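Local coordinates for AT5G66160 protein (Arabidopsis thaliana, PDB 7BVW) that probably acts as a sorting receptor carrying proteins to the protein storage vacuole, its zinc-binding RING-H2 domain working as an E3 ubiquitin ligase, at residues L44-L47 / H51-H54; N56-W61 / S68-K73. One frame throughout, in Å; residues are numbered along the deposited sequence.

Contact 1: residues L44-L47 / H51-H54. With ZN (zinc ion), chain D; ZN (zinc ion), chain C.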
loop_
_atom_site.group_PDB
_atom_site.type_symbol
_atom_site.label_atom_id
_atom_site.label_comp_id
_atom_site.label_asym_id
_atom_site.label_seq_id
_atom_site.Cartn_x
_atom_site.Cartn_y
_atom_site.Cartn_z
ATOM N N LEU A 44 6.520 4.723 -0.821
ATOM C CA LEU A 44 5.253 4.114 -1.184
ATOM C C LEU A 44 5.372 2.596 -1.158
ATOM O O LEU A 44 6.471 2.036 -1.198
ATOM C CB LEU A 44 4.790 4.566 -2.578
ATOM C CG LEU A 44 3.979 5.858 -2.707
ATOM C CD1 LEU A 44 4.795 7.081 -2.334
ATOM C CD2 LEU A 44 3.452 5.978 -4.123
ATOM N N ARG A 45 4.222 1.933 -1.096
ATOM C CA ARG A 45 4.144 0.486 -1.217
ATOM C C ARG A 45 3.142 0.118 -2.298
ATOM O O ARG A 45 2.200 0.866 -2.578
ATOM C CB ARG A 45 3.737 -0.181 0.102
ATOM C CG ARG A 45 4.896 -0.556 1.010
ATOM C CD ARG A 45 4.526 -1.742 1.890
ATOM N NE ARG A 45 5.152 -1.682 3.208
ATOM C CZ ARG A 45 6.415 -2.014 3.457
ATOM N NH1 ARG A 45 7.202 -2.422 2.471
ATOM N NH2 ARG A 45 6.894 -1.926 4.691
ATOM N N LEU A 46 3.352 -1.048 -2.901
ATOM C CA LEU A 46 2.497 -1.551 -3.964
ATOM C C LEU A 46 1.829 -2.845 -3.520
ATOM O O LEU A 46 2.492 -3.741 -2.986
ATOM C CB LEU A 46 3.297 -1.791 -5.246
ATOM C CG LEU A 46 2.464 -2.240 -6.443
ATOM C CD1 LEU A 46 1.500 -1.139 -6.852
ATOM C CD2 LEU A 46 3.359 -2.648 -7.607
ATOM N N LEU A 47 0.523 -2.933 -3.740
ATOM C CA LEU A 47 -0.265 -4.130 -3.502
ATOM C C LEU A 47 -0.411 -4.926 -4.791
ATOM O O LEU A 47 -0.320 -4.370 -5.888
ATOM C CB LEU A 47 -1.648 -3.755 -2.955
ATOM C CG LEU A 47 -1.689 -3.070 -1.583
ATOM C CD1 LEU A 47 -3.121 -2.976 -1.064
ATOM C CD2 LEU A 47 -0.799 -3.798 -0.579
ATOM N N HIS A 51 -2.572 -1.227 -6.872
ATOM C CA HIS A 51 -2.808 0.054 -6.217
ATOM C C HIS A 51 -1.671 0.353 -5.251
ATOM O O HIS A 51 -1.235 -0.526 -4.501
ATOM C CB HIS A 51 -4.141 0.063 -5.466
ATOM C CG HIS A 51 -5.336 -0.083 -6.355
ATOM N ND1 HIS A 51 -6.179 -1.171 -6.295
ATOM C CD2 HIS A 51 -5.827 0.718 -7.330
ATOM C CE1 HIS A 51 -7.141 -1.033 -7.188
ATOM N NE2 HIS A 51 -6.950 0.106 -7.830
ATOM N N ALA A 52 -1.198 1.596 -5.270
ATOM C CA ALA A 52 -0.088 2.021 -4.434
ATOM C C ALA A 52 -0.555 3.031 -3.395
ATOM O O ALA A 52 -1.542 3.747 -3.586
ATOM C CB ALA A 52 1.040 2.619 -5.280
ATOM N N PHE A 53 0.173 3.074 -2.282
ATOM C CA PHE A 53 -0.164 3.962 -1.180
ATOM C C PHE A 53 1.118 4.451 -0.527
ATOM O O PHE A 53 2.205 3.928 -0.782
ATOM C CB PHE A 53 -1.031 3.261 -0.124
ATOM C CG PHE A 53 -2.236 2.560 -0.684
ATOM C CD1 PHE A 53 -2.145 1.259 -1.150
ATOM C CD2 PHE A 53 -3.465 3.194 -0.721
ATOM C CE1 PHE A 53 -3.254 0.611 -1.660
ATOM C CE2 PHE A 53 -4.576 2.548 -1.229
ATOM C CZ PHE A 53 -4.471 1.254 -1.698
ATOM N N HIS A 54 0.977 5.464 0.325
ATOM C CA HIS A 54 2.016 5.762 1.300
ATOM C C HIS A 54 2.348 4.495 2.077
ATOM O O HIS A 54 1.448 3.766 2.506
ATOM C CB HIS A 54 1.549 6.866 2.258
ATOM C CG HIS A 54 1.663 8.251 1.701
ATOM N ND1 HIS A 54 0.694 9.211 1.892
ATOM C CD2 HIS A 54 2.643 8.842 0.978
ATOM C CE1 HIS A 54 1.066 10.332 1.300
ATOM N NE2 HIS A 54 2.245 10.135 0.737
HETATM ZN ZN ZN D . -6.540 -2.630 -4.940
HETATM ZN ZN ZN C . -1.207 8.243 2.697
#

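Contact 2: residues N56-W61 / S68-K73. With ZN (zinc ion), chain D; ZN (zinc ion), chain C.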
loop_
_atom_site.group_PDB
_atom_site.type_symbol
_atom_site.label_atom_id
_atom_site.label_comp_id
_atom_site.label_asym_id
_atom_site.label_seq_id
_atom_site.Cartn_x
_atom_site.Cartn_y
_atom_site.Cartn_z
ATOM N N ASN A 56 3.579 4.080 5.086
ATOM C CA ASN A 56 3.053 4.113 6.448
ATOM C C ASN A 56 1.537 3.961 6.469
ATOM O O ASN A 56 0.978 3.383 7.408
ATOM C CB ASN A 56 3.466 5.411 7.139
ATOM C CG ASN A 56 4.884 5.367 7.656
ATOM O OD1 ASN A 56 5.429 4.295 7.910
ATOM N ND2 ASN A 56 5.487 6.537 7.827
ATOM N N CYS A 57 0.852 4.477 5.447
ATOM C CA CYS A 57 -0.607 4.425 5.436
ATOM C C CYS A 57 -1.111 3.002 5.229
ATOM O O CYS A 57 -1.975 2.525 5.975
ATOM C CB CYS A 57 -1.156 5.355 4.354
ATOM S SG CYS A 57 -0.992 7.105 4.748
ATOM N N ILE A 58 -0.582 2.302 4.223
ATOM C CA ILE A 58 -1.067 0.958 3.927
ATOM C C ILE A 58 -0.595 -0.036 4.983
ATOM O O ILE A 58 -1.309 -1.000 5.295
ATOM C CB ILE A 58 -0.646 0.533 2.505
ATOM C CG1 ILE A 58 -1.332 -0.777 2.107
ATOM C CG2 ILE A 58 0.873 0.410 2.394
ATOM C CD1 ILE A 58 -2.848 -0.678 2.092
ATOM N N ASP A 59 0.595 0.177 5.554
ATOM C CA ASP A 59 1.057 -0.679 6.643
ATOM C C ASP A 59 0.099 -0.612 7.825
ATOM O O ASP A 59 -0.253 -1.639 8.417
ATOM C CB ASP A 59 2.468 -0.277 7.071
ATOM C CG ASP A 59 3.528 -0.736 6.091
ATOM O OD1 ASP A 59 3.166 -1.284 5.028
ATOM O OD2 ASP A 59 4.729 -0.554 6.389
ATOM N N SER A 60 -0.343 0.597 8.170
ATOM C CA SER A 60 -1.301 0.760 9.257
ATOM C C SER A 60 -2.611 0.054 8.939
ATOM O O SER A 60 -3.193 -0.616 9.800
ATOM C CB SER A 60 -1.541 2.248 9.516
ATOM O OG SER A 60 -2.750 2.450 10.225
ATOM N N TRP A 61 -3.089 0.194 7.701
ATOM C CA TRP A 61 -4.370 -0.397 7.325
ATOM C C TRP A 61 -4.319 -1.918 7.392
ATOM O O TRP A 61 -5.232 -2.558 7.923
ATOM C CB TRP A 61 -4.770 0.061 5.923
ATOM C CG TRP A 61 -5.984 -0.647 5.406
ATOM C CD1 TRP A 61 -6.017 -1.676 4.510
ATOM C CD2 TRP A 61 -7.346 -0.387 5.768
ATOM N NE1 TRP A 61 -7.314 -2.069 4.286
ATOM C CE2 TRP A 61 -8.149 -1.292 5.044
ATOM C CE3 TRP A 61 -7.963 0.524 6.628
ATOM C CZ2 TRP A 61 -9.537 -1.312 5.156
ATOM C CZ3 TRP A 61 -9.339 0.503 6.738
ATOM C CH2 TRP A 61 -10.113 -0.411 6.007
ATOM N N SER A 68 -7.420 -6.479 3.202
ATOM C CA SER A 68 -7.664 -6.313 1.778
ATOM C C SER A 68 -7.247 -4.909 1.367
ATOM O O SER A 68 -6.990 -4.043 2.206
ATOM C CB SER A 68 -9.135 -6.567 1.435
ATOM O OG SER A 68 -9.965 -5.543 1.958
ATOM N N CYS A 69 -7.191 -4.692 0.059
ATOM C CA CYS A 69 -6.886 -3.365 -0.459
ATOM C C CYS A 69 -8.024 -2.406 -0.120
ATOM O O CYS A 69 -9.186 -2.703 -0.404
ATOM C CB CYS A 69 -6.683 -3.426 -1.972
ATOM S SG CYS A 69 -6.564 -1.804 -2.758
ATOM N N PRO A 70 -7.731 -1.246 0.492
ATOM C CA PRO A 70 -8.809 -0.308 0.845
ATOM C C PRO A 70 -9.456 0.387 -0.347
ATOM O O PRO A 70 -10.412 1.147 -0.149
ATOM C CB PRO A 70 -8.096 0.705 1.753
ATOM C CG PRO A 70 -6.663 0.630 1.346
ATOM C CD PRO A 70 -6.415 -0.797 0.966
ATOM N N VAL A 71 -8.985 0.153 -1.573
ATOM C CA VAL A 71 -9.569 0.788 -2.751
ATOM C C VAL A 71 -10.480 -0.194 -3.475
ATOM O O VAL A 71 -11.660 0.094 -3.706
ATOM C CB VAL A 71 -8.478 1.320 -3.695
ATOM C CG1 VAL A 71 -9.106 1.860 -4.972
ATOM C CG2 VAL A 71 -7.655 2.393 -2.997
ATOM N N CYS A 72 -9.944 -1.360 -3.837
ATOM C CA CYS A 72 -10.686 -2.340 -4.620
ATOM C C CYS A 72 -11.081 -3.575 -3.820
ATOM O O CYS A 72 -11.721 -4.475 -4.379
ATOM C CB CYS A 72 -9.871 -2.762 -5.848
ATOM S SG CYS A 72 -8.462 -3.832 -5.490
ATOM N N LYS A 73 -10.713 -3.644 -2.539
ATOM C CA LYS A 73 -11.104 -4.723 -1.629
ATOM C C LYS A 73 -10.574 -6.087 -2.062
ATOM O O LYS A 73 -11.126 -7.122 -1.675
ATOM C CB LYS A 73 -12.627 -4.773 -1.446
ATOM C CG LYS A 73 -13.182 -3.592 -0.655
HETATM ZN ZN ZN D . -6.540 -2.630 -4.940
HETATM ZN ZN ZN C . -1.207 8.243 2.697
#

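Contact 1: residues L44-L47 / H51-H54
Leu47 and Phe53 mark the tight side of this hairpin. With CG of Leu47 anti to its own carbonyl carbon (chi1 -64°), the leucine sends CD1 to within 3.6 Å of CE1 of the Phe53 ring, and the two side chains cross at about a right angle. Both also pack on Ile58 of helix 55-65, which covers this face. Arg45 starts from the same face, but its guanidinium group runs off to a salt bridge with Asp59 of that helix.

Between the strands, Arg45 and Phe53 form the hydrogen-bonded pair: Arg45 N gives a 2.9 Å bond to Phe53 O, and Phe53 N returns one of 3.0 Å to Arg45 O. Just beyond the strands Leu47 N continues the ladder to His51 O at 3.1 Å.

The other face is looser and partly exposed. There Leu46 CD1 lies 4.1 Å from Ala52 CB, and Phe17 of strand 16-18 touches both residues.

A zinc ligand lies just before strand 52-54, His51, whose ND1 binds at 2.0 Å; the strand's last residue, His54, binds a second zinc through ND1, its NE2 hydrogen-bonded to Glu42 OE1. A short hairpin running into a helix is typical of RING domains, and the histidine pair, one on each zinc site, marks this one as RING-H2 (C3H2C3).

Contact 2: residues N56-W61 / S68-K73
Trp61 and Pro70 bury the most surface here, and the indole meets the 68-73 loop in two ways at once. Over one face of its five-membered ring sits Pro70 CB, 3.9 Å from the ring centroid and close to the ring normal, a CH-pi contact. At the edge of the same ring, Trp61 NE1 donates to Ser68 O at 2.9 Å. The oxygen lies only 5° out of the indole plane, and the donor stands nearly in line with the Ser68 carbonyl, although the hydrogen bond is bent, 144° at the hydrogen. The side chain reaches across from the helix because CG of Trp61 is anti to the backbone N (chi1 173°). The hydrogen bond and the CH-pi contact together fix the rotation of the indole against the loop.

Pro70 is gripped from a second direction. Ile58, one helical turn before Trp61, extends its CD1 to 3.7 Å from Pro70 CD, the two side chains crossing at about a right angle. Phe53 of strand 52-54 also touches Pro70, so the proline packs against helix and hairpin together.

Behind the proline the loop curls round its zinc. Cys69 SG and Cys72 SG each bind the metal at 2.3 Å, and Cys49 and His51 complete the site. The Cys69 sulfur also accepts the backbone N-H groups of Val71, at 3.3 Å, and of Cys72; these bonds probably temper the negative charge on the thiolate. At the far end of the helical segment, Cys57 binds the zinc held by Cys31, Cys34 and His54.

A helix tryptophan laid on the proline of a Cys-Pro-x-Cys zinc loop is a familiar feature of RING domains, where the central helix and the two zinc-binding loops form the shallow groove that, in related E3 ligases, receives the E2 enzyme.

Overall arrangement
Following the chain from the N terminus, strand 16-18 comes first and later forms the edge of the sheet beside strand 43-46. Contact 1 then closes a tight turn, 44-47 folding back on 51-54, with Cys49 in the connection. The chain passes straight from strand 52-54 into helix 55-65, and contact 2 closes the next, wider loop by bringing 68-73 back to that helix. The two closures follow in series, neither nested nor crossed. They are coupled by Phe53 packing on Val71 and by the two RING zincs, each of which takes ligands from both contacts, tying hairpin, helix and loop into one cross-braced RING unit.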